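Local coordinates for protein acetone carboxylase alpha subunit (PDB 5M45) that serves as the alpha subunit of a six-chain enzyme assembly, binds manganese and magnesium ions, and belongs to the hydantoinase B/oxoprolinase family, at residues S337-W342 and F722-R727; N389-R394 and R757-I762; W527-W532 and F612-L617. All coordinates share one frame; numbering follows the deposited sequence.

Contact 1: residues S337-W342 and F722-R727; sequences SSRWGW and FKLGPR
Arg339 swings its CG to the far side of CB from its own backbone N (chi1 -169°), while Leu724 sets its CG opposite the carbonyl carbon (chi1 -73°), and the two settings bring the root of the arginine stem against one leucine methyl. That methyl is CD1. Its closest approach is to Arg339 CA at 3.7 Å, with Arg339 CB at 3.8 Å from the same Leu724 CD1. The two side chains cross at about a right angle, so the leucine meets the stem by its tip and does not run along it. Leu724 CD1 also rests against the backbone, 4.1 Å from Ser338 C.

Leu724 ends helix 712-724. Gly725 then leaves helical geometry and takes the N-cap position of helix 726-735, so the leucine sits at the break between two successive helices and faces the loop that follows strand 330-333. The same arginine side chain touches Gln716 and Ala720 further back on the first helix.

Beyond the apolar stem two positive ends come close without pairing. The Arg339 chain bends at chi3 (66°), and its NH1 comes to lie 4.2 Å from Lys723 NZ. These like charges are reconciled by one acceptor: Glu746 OE1 forms a salt bridge with Arg339 NH1 and another with Lys723 NZ. Ser338 OG is hydrogen-bonded to His317 N, and Ser337 OG to Phe334 O.

The example illustrates a division of labour along a long side chain. Van der Waals contact with a single methyl joins loop to helix end directly, while the joining charge comes from a third part of the chain; the shared carboxylate of Glu746, with two cations upon it, would be expected to stay ionised.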
loop_
_atom_site.group_PDB
_atom_site.type_symbol
_atom_site.label_atom_id
_atom_site.label_comp_id
_atom_site.label_asym_id
_atom_site.label_seq_id
_atom_site.Cartn_x
_atom_site.Cartn_y
_atom_site.Cartn_z
ATOM N N SER A 337 18.658 13.126 -22.108
ATOM C CA SER A 337 18.636 12.598 -20.737
ATOM C C SER A 337 18.459 11.073 -20.715
ATOM O O SER A 337 17.928 10.475 -21.666
ATOM C CB SER A 337 17.505 13.266 -19.907
ATOM O OG SER A 337 17.698 14.674 -19.780
ATOM N N SER A 338 18.909 10.465 -19.622
ATOM C CA SER A 338 18.831 9.002 -19.431
ATOM C C SER A 338 17.409 8.525 -19.058
ATOM O O SER A 338 16.513 9.324 -18.833
ATOM C CB SER A 338 19.902 8.537 -18.409
ATOM O OG SER A 338 19.766 9.176 -17.148
ATOM N N ARG A 339 17.220 7.208 -19.007
ATOM C CA ARG A 339 15.926 6.548 -18.787
ATOM C C ARG A 339 15.618 6.400 -17.304
ATOM O O ARG A 339 16.528 6.381 -16.468
ATOM C CB ARG A 339 15.940 5.146 -19.437
ATOM C CG ARG A 339 14.607 4.426 -19.519
ATOM C CD ARG A 339 14.621 3.121 -20.300
ATOM N NE ARG A 339 15.413 2.058 -19.697
ATOM C CZ ARG A 339 16.596 1.601 -20.167
ATOM N NH1 ARG A 339 17.148 2.097 -21.299
ATOM N NH2 ARG A 339 17.213 0.596 -19.527
ATOM N N TRP A 340 14.319 6.300 -16.974
ATOM C CA TRP A 340 13.911 5.808 -15.639
ATOM C C TRP A 340 14.604 4.475 -15.314
ATOM O O TRP A 340 15.106 3.791 -16.216
ATOM C CB TRP A 340 12.377 5.686 -15.546
ATOM C CG TRP A 340 11.769 4.698 -16.518
ATOM C CD1 TRP A 340 11.291 4.977 -17.763
ATOM C CD2 TRP A 340 11.537 3.311 -16.301
ATOM N NE1 TRP A 340 10.806 3.836 -18.351
ATOM C CE2 TRP A 340 10.944 2.794 -17.480
ATOM C CE3 TRP A 340 11.789 2.447 -15.245
ATOM C CZ2 TRP A 340 10.561 1.452 -17.616
ATOM C CZ3 TRP A 340 11.416 1.089 -15.398
ATOM C CH2 TRP A 340 10.797 0.622 -16.564
ATOM N N GLY A 341 14.651 4.113 -14.044
ATOM C CA GLY A 341 15.273 2.829 -13.659
ATOM C C GLY A 341 14.636 2.112 -12.457
ATOM O O GLY A 341 13.643 2.610 -11.856
ATOM N N TRP A 342 15.253 0.977 -12.094
ATOM C CA TRP A 342 14.763 0.116 -11.025
ATOM C C TRP A 342 15.450 0.511 -9.699
ATOM O O TRP A 342 16.431 -0.080 -9.263
ATOM C CB TRP A 342 14.953 -1.369 -11.353
ATOM C CG TRP A 342 14.344 -1.802 -12.661
ATOM C CD1 TRP A 342 15.032 -2.138 -13.805
ATOM C CD2 TRP A 342 12.956 -1.933 -12.982
ATOM N NE1 TRP A 342 14.158 -2.476 -14.807
ATOM C CE2 TRP A 342 12.873 -2.350 -14.331
ATOM C CE3 TRP A 342 11.773 -1.721 -12.275
ATOM C CZ2 TRP A 342 11.653 -2.596 -14.971
ATOM C CZ3 TRP A 342 10.569 -1.970 -12.904
ATOM C CH2 TRP A 342 10.517 -2.401 -14.254
ATOM N N PHE A 722 21.068 7.762 -25.975
ATOM C CA PHE A 722 20.994 7.773 -27.430
ATOM C C PHE A 722 19.606 7.371 -27.913
ATOM O O PHE A 722 19.044 8.038 -28.785
ATOM C CB PHE A 722 22.001 6.816 -28.091
ATOM C CG PHE A 722 23.467 7.196 -27.959
ATOM C CD1 PHE A 722 23.900 8.480 -27.608
ATOM C CD2 PHE A 722 24.420 6.237 -28.228
ATOM C CE1 PHE A 722 25.243 8.764 -27.496
ATOM C CE2 PHE A 722 25.774 6.515 -28.116
ATOM C CZ PHE A 722 26.190 7.779 -27.747
ATOM N N LYS A 723 19.054 6.283 -27.358
ATOM C CA LYS A 723 17.728 5.798 -27.796
ATOM C C LYS A 723 16.603 6.795 -27.531
ATOM O O LYS A 723 15.753 6.948 -28.349
ATOM C CB LYS A 723 17.358 4.477 -27.135
ATOM C CG LYS A 723 18.034 3.317 -27.819
ATOM C CD LYS A 723 17.673 1.986 -27.127
ATOM C CE LYS A 723 18.177 1.927 -25.653
ATOM N NZ LYS A 723 18.286 0.585 -25.068
ATOM N N LEU A 724 16.595 7.440 -26.371
ATOM C CA LEU A 724 15.566 8.464 -26.041
ATOM C C LEU A 724 15.792 9.853 -26.681
ATOM O O LEU A 724 14.860 10.663 -26.707
ATOM C CB LEU A 724 15.458 8.629 -24.520
ATOM C CG LEU A 724 14.771 7.451 -23.813
ATOM C CD1 LEU A 724 15.197 7.403 -22.343
ATOM C CD2 LEU A 724 13.275 7.515 -23.936
ATOM N N GLY A 725 17.005 10.111 -27.168
ATOM C CA GLY A 725 17.438 11.418 -27.682
ATOM C C GLY A 725 18.264 11.334 -28.968
ATOM O O GLY A 725 19.483 11.510 -28.930
ATOM N N PRO A 726 17.614 11.091 -30.103
ATOM C CA PRO A 726 18.365 10.992 -31.370
ATOM C C PRO A 726 19.196 12.228 -31.744
ATOM O O PRO A 726 20.219 12.089 -32.395
ATOM C CB PRO A 726 17.289 10.742 -32.445
ATOM C CG PRO A 726 15.955 10.863 -31.739
ATOM C CD PRO A 726 16.158 10.901 -30.263
ATOM N N ARG A 727 18.780 13.418 -31.345
ATOM C CA ARG A 727 19.583 14.606 -31.594
ATOM C C ARG A 727 20.900 14.574 -30.796
ATOM O O ARG A 727 21.933 15.035 -31.278
ATOM C CB ARG A 727 18.751 15.827 -31.259
ATOM C CG ARG A 727 19.276 17.129 -31.769
ATOM C CD ARG A 727 18.082 18.130 -31.942
ATOM N NE ARG A 727 17.015 18.340 -30.910
ATOM C CZ ARG A 727 17.137 18.941 -29.703
ATOM N NH1 ARG A 727 18.344 19.237 -29.219
ATOM N NH2 ARG A 727 16.067 19.179 -28.988
#

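Contact 2: residues N389-R394 and R757-I762; sequences NPDDRR and RYSMDI
Asp392 and Asp761 mark the closest approach of two irregular loops, their CA atoms 4.5 Å apart, and the backbones are tied beside this point by Arg393 N, which donates to Met760 O at 2.9 Å. The side chain of Asp392 adds the second tie: its OD2 accepts from Met760 N at 3.1 Å.

This buried carboxylate is a hub. With CG opposite the backbone N (chi1 -167°), it lies where OD1 accepts from Arg394 N in an Asx turn. Arg394 also grips it side-on, NE reaching Asp392 OD1 at 2.9 Å and NH2 reaching Asp392 OD2 at 3.0 Å. Each oxygen thus has two donors, and at OD2 the Arg394 NH2 and Met760 N arrive from opposite faces of the carboxylate. Such a grip would fix the rotation of the group and favour its ionised form.

Arg393 and Met760 lie side by side and point the same way. The sulfur stands at the edge of the guanidinium, near its plane, and Arg393 NE makes a weak but straight hydrogen bond to Met760 SD at 3.6 Å (168°). The guanidinium's stronger partners are carbonyls of the second subunit, Val224 O for NH2 and Arg225 O for NH1. On the other flank a water donates to Asp391 O at 2.9 Å and is also hydrogen-bonded to Ser759 OG.

In the fold, 389-394 connects strand 378-381, an outer strand of a mixed sheet, to helix 401-422, whereas 757-762 belongs to the chain's last region, after helix 726-735. The contact fastens that late loop to the connection between sheet and helix, and Ile450 of the second subunit packs on both Met760 and Arg394.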
loop_
_atom_site.group_PDB
_atom_site.type_symbol
_atom_site.label_atom_id
_atom_site.label_comp_id
_atom_site.label_asym_id
_atom_site.label_seq_id
_atom_site.Cartn_x
_atom_site.Cartn_y
_atom_site.Cartn_z
ATOM N N ASN A 389 10.441 12.328 -17.076
ATOM C CA ASN A 389 9.069 12.208 -17.655
ATOM C C ASN A 389 8.835 10.734 -18.040
ATOM O O ASN A 389 8.745 10.396 -19.217
ATOM C CB ASN A 389 8.908 13.175 -18.829
ATOM C CG ASN A 389 7.494 13.252 -19.380
ATOM O OD1 ASN A 389 6.479 12.819 -18.741
ATOM N ND2 ASN A 389 7.393 13.776 -20.596
ATOM N N PRO A 390 8.759 9.849 -17.028
ATOM C CA PRO A 390 8.716 8.415 -17.332
ATOM C C PRO A 390 7.443 7.971 -17.995
ATOM O O PRO A 390 6.401 8.605 -17.831
ATOM C CB PRO A 390 8.866 7.732 -15.961
ATOM C CG PRO A 390 9.334 8.794 -15.023
ATOM C CD PRO A 390 8.831 10.098 -15.556
ATOM N N ASP A 391 7.524 6.847 -18.684
ATOM C CA ASP A 391 6.400 6.259 -19.437
ATOM C C ASP A 391 6.004 4.872 -18.921
ATOM O O ASP A 391 5.485 4.031 -19.694
ATOM C CB ASP A 391 6.776 6.220 -20.940
ATOM C CG ASP A 391 8.024 5.329 -21.222
ATOM O OD1 ASP A 391 8.746 4.909 -20.314
ATOM O OD2 ASP A 391 8.269 4.997 -22.402
ATOM N N ASP A 392 6.245 4.609 -17.626
ATOM C CA ASP A 392 5.890 3.314 -17.026
ATOM C C ASP A 392 5.307 3.488 -15.631
ATOM O O ASP A 392 5.928 4.094 -14.766
ATOM C CB ASP A 392 7.080 2.342 -16.979
ATOM C CG ASP A 392 6.652 0.917 -16.664
ATOM O OD1 ASP A 392 6.379 0.583 -15.482
ATOM O OD2 ASP A 392 6.516 0.107 -17.616
ATOM N N ARG A 393 4.135 2.902 -15.420
ATOM C CA ARG A 393 3.367 3.075 -14.195
ATOM C C ARG A 393 3.920 2.313 -13.001
ATOM O O ARG A 393 3.346 2.421 -11.939
ATOM C CB ARG A 393 1.886 2.701 -14.419
ATOM C CG ARG A 393 1.596 1.236 -14.692
ATOM C CD ARG A 393 0.106 1.050 -14.991
ATOM N NE ARG A 393 -0.270 -0.338 -15.247
ATOM C CZ ARG A 393 -0.541 -1.258 -14.319
ATOM N NH1 ARG A 393 -0.873 -2.479 -14.691
ATOM N NH2 ARG A 393 -0.469 -1.000 -13.023
ATOM N N ARG A 394 5.020 1.557 -13.170
ATOM C CA ARG A 394 5.644 0.809 -12.058
ATOM C C ARG A 394 6.773 1.521 -11.327
ATOM O O ARG A 394 7.275 0.961 -10.360
ATOM C CB ARG A 394 6.177 -0.559 -12.536
ATOM C CG ARG A 394 5.073 -1.498 -13.015
ATOM C CD ARG A 394 5.626 -2.714 -13.746
ATOM N NE ARG A 394 6.300 -2.294 -14.945
ATOM C CZ ARG A 394 7.061 -3.065 -15.710
ATOM N NH1 ARG A 394 7.271 -4.349 -15.410
ATOM N NH2 ARG A 394 7.643 -2.541 -16.769
ATOM N N ARG A 757 12.635 -1.339 -23.628
ATOM C CA ARG A 757 11.790 -1.387 -24.824
ATOM C C ARG A 757 10.304 -1.500 -24.468
ATOM O O ARG A 757 9.467 -0.848 -25.101
ATOM C CB ARG A 757 12.221 -2.531 -25.730
ATOM C CG ARG A 757 13.610 -2.313 -26.341
ATOM C CD ARG A 757 14.169 -3.439 -27.181
ATOM N NE ARG A 757 14.125 -3.149 -28.641
ATOM C CZ ARG A 757 14.873 -2.254 -29.317
ATOM N NH1 ARG A 757 15.795 -1.481 -28.707
ATOM N NH2 ARG A 757 14.673 -2.118 -30.634
ATOM N N TYR A 758 9.953 -2.299 -23.468
ATOM C CA TYR A 758 8.567 -2.482 -23.060
ATOM C C TYR A 758 8.225 -1.614 -21.855
ATOM O O TYR A 758 8.878 -1.708 -20.810
ATOM C CB TYR A 758 8.295 -3.957 -22.784
ATOM C CG TYR A 758 8.357 -4.775 -24.045
ATOM C CD1 TYR A 758 9.576 -5.296 -24.524
ATOM C CD2 TYR A 758 7.207 -4.961 -24.832
ATOM C CE1 TYR A 758 9.629 -5.998 -25.730
ATOM C CE2 TYR A 758 7.265 -5.652 -26.014
ATOM C CZ TYR A 758 8.474 -6.175 -26.451
ATOM O OH TYR A 758 8.446 -6.909 -27.607
ATOM N N SER A 759 7.197 -0.769 -22.018
ATOM C CA SER A 759 6.723 0.110 -20.942
ATOM C C SER A 759 5.201 0.369 -21.095
ATOM O O SER A 759 4.674 0.304 -22.198
ATOM C CB SER A 759 7.520 1.418 -20.954
ATOM O OG SER A 759 7.381 2.026 -22.224
ATOM N N MET A 760 4.514 0.614 -19.991
ATOM C CA MET A 760 3.072 0.875 -19.993
ATOM C C MET A 760 2.783 2.097 -19.120
ATOM O O MET A 760 2.942 2.052 -17.896
ATOM C CB MET A 760 2.329 -0.365 -19.484
ATOM C CG MET A 760 0.814 -0.312 -19.561
ATOM S SD MET A 760 -0.028 -1.659 -18.605
ATOM C CE MET A 760 -1.676 -1.510 -19.302
ATOM N N ASP A 761 2.367 3.182 -19.764
ATOM C CA ASP A 761 2.065 4.446 -19.088
ATOM C C ASP A 761 0.750 4.408 -18.288
ATOM O O ASP A 761 -0.173 3.676 -18.635
ATOM C CB ASP A 761 2.037 5.601 -20.110
ATOM C CG ASP A 761 1.997 6.972 -19.439
ATOM O OD1 ASP A 761 3.032 7.378 -18.873
ATOM O OD2 ASP A 761 0.914 7.635 -19.437
ATOM N N ILE A 762 0.667 5.199 -17.219
ATOM C CA ILE A 762 -0.561 5.312 -16.420
ATOM C C ILE A 762 -1.796 5.723 -17.253
ATOM O O ILE A 762 -2.904 5.290 -16.962
ATOM C CB ILE A 762 -0.377 6.224 -15.189
ATOM C CG1 ILE A 762 -1.572 6.111 -14.216
ATOM C CG2 ILE A 762 -0.174 7.696 -15.577
ATOM C CD1 ILE A 762 -1.844 4.708 -13.699
HETATM O O HOH W 1 4.723 3.638 -22.427
HETATM O O HOH W 2 9.485 -4.210 -18.737
#

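Contact 3: residues W527-W532 and F612-L617; sequences WNAKDW and FSDYDL
Trp527 and Asp614 bring their CA atoms within 4.9 Å where two connecting loops run past each other, the second of them folded as a type II beta turn from Ser613 to Asp616. Both loops link the same pair of antiparallel sheets: 527-532 turns a corner between strands 520-526 and 532-535, and the beta turn leads from strand 610-612 to strand 617-621. The contact thus joins two neighbouring connections, each leading from one antiparallel sheet to the other.

Asp614, at the second position of the turn, points its side chain at the other loop and holds two consecutive backbone amides. Its OD2 accepts from Asn528 N at 3.0 Å, and its OD1, using the syn lone pair, accepts from Ala529 N at 3.1 Å. One oxygen for each N-H should restrain the rotation of the carboxylate. A water extends the link by donating to Ala529 O and to Asp614 OD2, and another joins Ala529 O to Asp614 N.

Further along the turn, Tyr615 lies beside Trp527, the two side chains pointing the same way. The CG of Trp527 stands directly across CB from the backbone N (chi1 -180°), which carries the indole back toward the turn. The edge of its six-membered ring is directed at the tyrosine face in an offset edge-to-face pair, planes at 82° and centroids 5.6 Å apart. The leading atom is Trp527 CZ3, 3.6 Å from Tyr615 CZ. The indole's NE1 donates to an acidic side chain on the chain of another protein, so one indole serves both this contact and a subunit interface.

At the opposite end Phe612 N donates to Trp532 O at 3.1 Å, arriving from above the carbonyl plane; that same oxygen is bonded by Tyr754 OH of the second subunit, while a water accepts from Trp532 N and donates to Phe612 O at 2.7 Å.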
loop_
_atom_site.group_PDB
_atom_site.type_symbol
_atom_site.label_atom_id
_atom_site.label_comp_id
_atom_site.label_asym_id
_atom_site.label_seq_id
_atom_site.Cartn_x
_atom_site.Cartn_y
_atom_site.Cartn_z
ATOM N N TRP A 527 21.664 4.212 21.045
ATOM C CA TRP A 527 21.399 4.266 22.477
ATOM C C TRP A 527 19.886 4.166 22.824
ATOM O O TRP A 527 19.084 5.019 22.404
ATOM C CB TRP A 527 21.983 5.568 23.060
ATOM C CG TRP A 527 21.749 5.693 24.534
ATOM C CD1 TRP A 527 20.828 6.489 25.179
ATOM C CD2 TRP A 527 22.414 4.943 25.540
ATOM N NE1 TRP A 527 20.901 6.274 26.540
ATOM C CE2 TRP A 527 21.855 5.321 26.786
ATOM C CE3 TRP A 527 23.396 3.945 25.505
ATOM C CZ2 TRP A 527 22.294 4.778 27.995
ATOM C CZ3 TRP A 527 23.843 3.403 26.703
ATOM C CH2 TRP A 527 23.260 3.796 27.942
ATOM N N ASN A 528 19.542 3.176 23.659
ATOM C CA ASN A 528 18.156 2.879 24.048
ATOM C C ASN A 528 17.272 2.442 22.838
ATOM O O ASN A 528 16.047 2.672 22.836
ATOM C CB ASN A 528 17.562 4.062 24.830
ATOM C CG ASN A 528 16.554 3.642 25.902
ATOM O OD1 ASN A 528 16.231 2.486 26.061
ATOM N ND2 ASN A 528 16.039 4.626 26.642
ATOM N N ALA A 529 17.894 1.850 21.828
ATOM C CA ALA A 529 17.193 1.224 20.685
ATOM C C ALA A 529 17.118 -0.302 20.873
ATOM O O ALA A 529 18.009 -0.906 21.507
ATOM C CB ALA A 529 17.935 1.527 19.372
ATOM N N LYS A 530 16.093 -0.931 20.286
ATOM C CA LYS A 530 15.958 -2.385 20.274
ATOM C C LYS A 530 15.526 -2.868 18.893
ATOM O O LYS A 530 14.740 -2.197 18.197
ATOM C CB LYS A 530 14.921 -2.860 21.314
ATOM C CG LYS A 530 15.207 -2.367 22.739
ATOM C CD LYS A 530 14.444 -1.058 23.003
ATOM C CE LYS A 530 15.011 -0.355 24.251
ATOM N NZ LYS A 530 14.337 0.916 24.526
ATOM N N ASP A 531 16.062 -4.016 18.478
ATOM C CA ASP A 531 15.735 -4.609 17.183
ATOM C C ASP A 531 15.846 -3.548 16.059
ATOM O O ASP A 531 14.927 -3.341 15.260
ATOM C CB ASP A 531 14.328 -5.235 17.239
ATOM C CG ASP A 531 14.241 -6.431 18.206
ATOM O OD1 ASP A 531 15.257 -6.918 18.706
ATOM O OD2 ASP A 531 13.110 -6.937 18.449
ATOM N N TRP A 532 16.998 -2.885 16.037
ATOM C CA TRP A 532 17.228 -1.662 15.299
ATOM C C TRP A 532 18.030 -1.920 13.979
ATOM O O TRP A 532 18.899 -2.825 13.933
ATOM C CB TRP A 532 17.964 -0.652 16.217
ATOM C CG TRP A 532 17.984 0.768 15.687
ATOM C CD1 TRP A 532 19.053 1.458 15.215
ATOM C CD2 TRP A 532 16.858 1.650 15.584
ATOM N NE1 TRP A 532 18.669 2.695 14.818
ATOM C CE2 TRP A 532 17.321 2.846 15.037
ATOM C CE3 TRP A 532 15.511 1.543 15.936
ATOM C CZ2 TRP A 532 16.482 3.927 14.790
ATOM C CZ3 TRP A 532 14.669 2.618 15.694
ATOM C CH2 TRP A 532 15.171 3.805 15.128
ATOM N N PHE A 612 21.933 -2.755 13.549
ATOM C CA PHE A 612 22.794 -2.009 14.474
ATOM C C PHE A 612 22.313 -2.290 15.922
ATOM O O PHE A 612 21.092 -2.504 16.185
ATOM C CB PHE A 612 22.733 -0.473 14.252
ATOM C CG PHE A 612 23.548 0.063 13.090
ATOM C CD1 PHE A 612 23.193 -0.226 11.762
ATOM C CD2 PHE A 612 24.587 0.961 13.305
ATOM C CE1 PHE A 612 23.912 0.289 10.704
ATOM C CE2 PHE A 612 25.325 1.481 12.231
ATOM C CZ PHE A 612 24.994 1.143 10.933
ATOM N N SER A 613 23.245 -2.220 16.869
ATOM C CA SER A 613 22.946 -2.342 18.303
ATOM C C SER A 613 23.475 -1.155 19.082
ATOM O O SER A 613 24.367 -0.449 18.617
ATOM C CB SER A 613 23.628 -3.556 18.910
ATOM O OG SER A 613 23.344 -4.704 18.147
ATOM N N ASP A 614 22.995 -1.023 20.328
ATOM C CA ASP A 614 23.510 -0.011 21.244
ATOM C C ASP A 614 25.046 -0.071 21.304
ATOM O O ASP A 614 25.642 -1.166 21.325
ATOM C CB ASP A 614 22.931 -0.148 22.654
ATOM C CG ASP A 614 21.545 0.491 22.824
ATOM O OD1 ASP A 614 20.854 0.815 21.811
ATOM O OD2 ASP A 614 21.116 0.636 24.026
ATOM N N TYR A 615 25.646 1.129 21.299
ATOM C CA TYR A 615 27.092 1.405 21.291
ATOM C C TYR A 615 27.775 1.334 19.891
ATOM O O TYR A 615 28.955 1.652 19.775
ATOM C CB TYR A 615 27.869 0.586 22.354
ATOM C CG TYR A 615 27.444 0.873 23.783
ATOM C CD1 TYR A 615 27.987 1.923 24.488
ATOM C CD2 TYR A 615 26.556 0.023 24.461
ATOM C CE1 TYR A 615 27.663 2.165 25.811
ATOM C CE2 TYR A 615 26.197 0.237 25.792
ATOM C CZ TYR A 615 26.763 1.323 26.464
ATOM O OH TYR A 615 26.456 1.599 27.778
ATOM N N ASP A 616 27.037 0.963 18.852
ATOM C CA ASP A 616 27.502 1.086 17.454
ATOM C C ASP A 616 27.519 2.564 17.006
ATOM O O ASP A 616 26.810 3.422 17.598
ATOM C CB ASP A 616 26.641 0.249 16.488
ATOM C CG ASP A 616 26.821 -1.270 16.640
ATOM O OD1 ASP A 616 27.673 -1.752 17.425
ATOM O OD2 ASP A 616 26.084 -2.013 15.918
ATOM N N LEU A 617 28.335 2.854 15.975
ATOM C CA LEU A 617 28.541 4.225 15.483
ATOM C C LEU A 617 28.098 4.398 14.042
ATOM O O LEU A 617 28.228 3.481 13.243
ATOM C CB LEU A 617 30.014 4.609 15.579
ATOM C CG LEU A 617 30.657 4.674 16.967
ATOM C CD1 LEU A 617 32.140 4.994 16.830
ATOM C CD2 LEU A 617 29.969 5.677 17.881
HETATM O O HOH W 3 18.784 -0.590 24.163
HETATM O O HOH W 4 20.209 -2.136 20.512
HETATM O O HOH W 5 19.213 -3.275 17.974
#

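How the contacts relate
Contacts 1 and 2 are neighbours, their centres 13 Å apart, and their segments alternate along the chain: 337-342, 389-394, 722-727, 757-762. Trp340 joins them, its NE1 probably hydrogen-bonded to Asp391 OD1 and its ring packed on Asp392, while Trp342 packs on Arg394. Together they fasten the C-terminal region onto loops around the four-stranded mixed sheet. Contact 3 falls between these segments in sequence yet lies remote in space, its centre 43 Å from contact 1 and 41 Å from contact 2, bridging two other sheets. Across the assembly, however, Tyr758 of contact 2 packs on Lys530 of the second subunit, which belongs to segment 527-532 there.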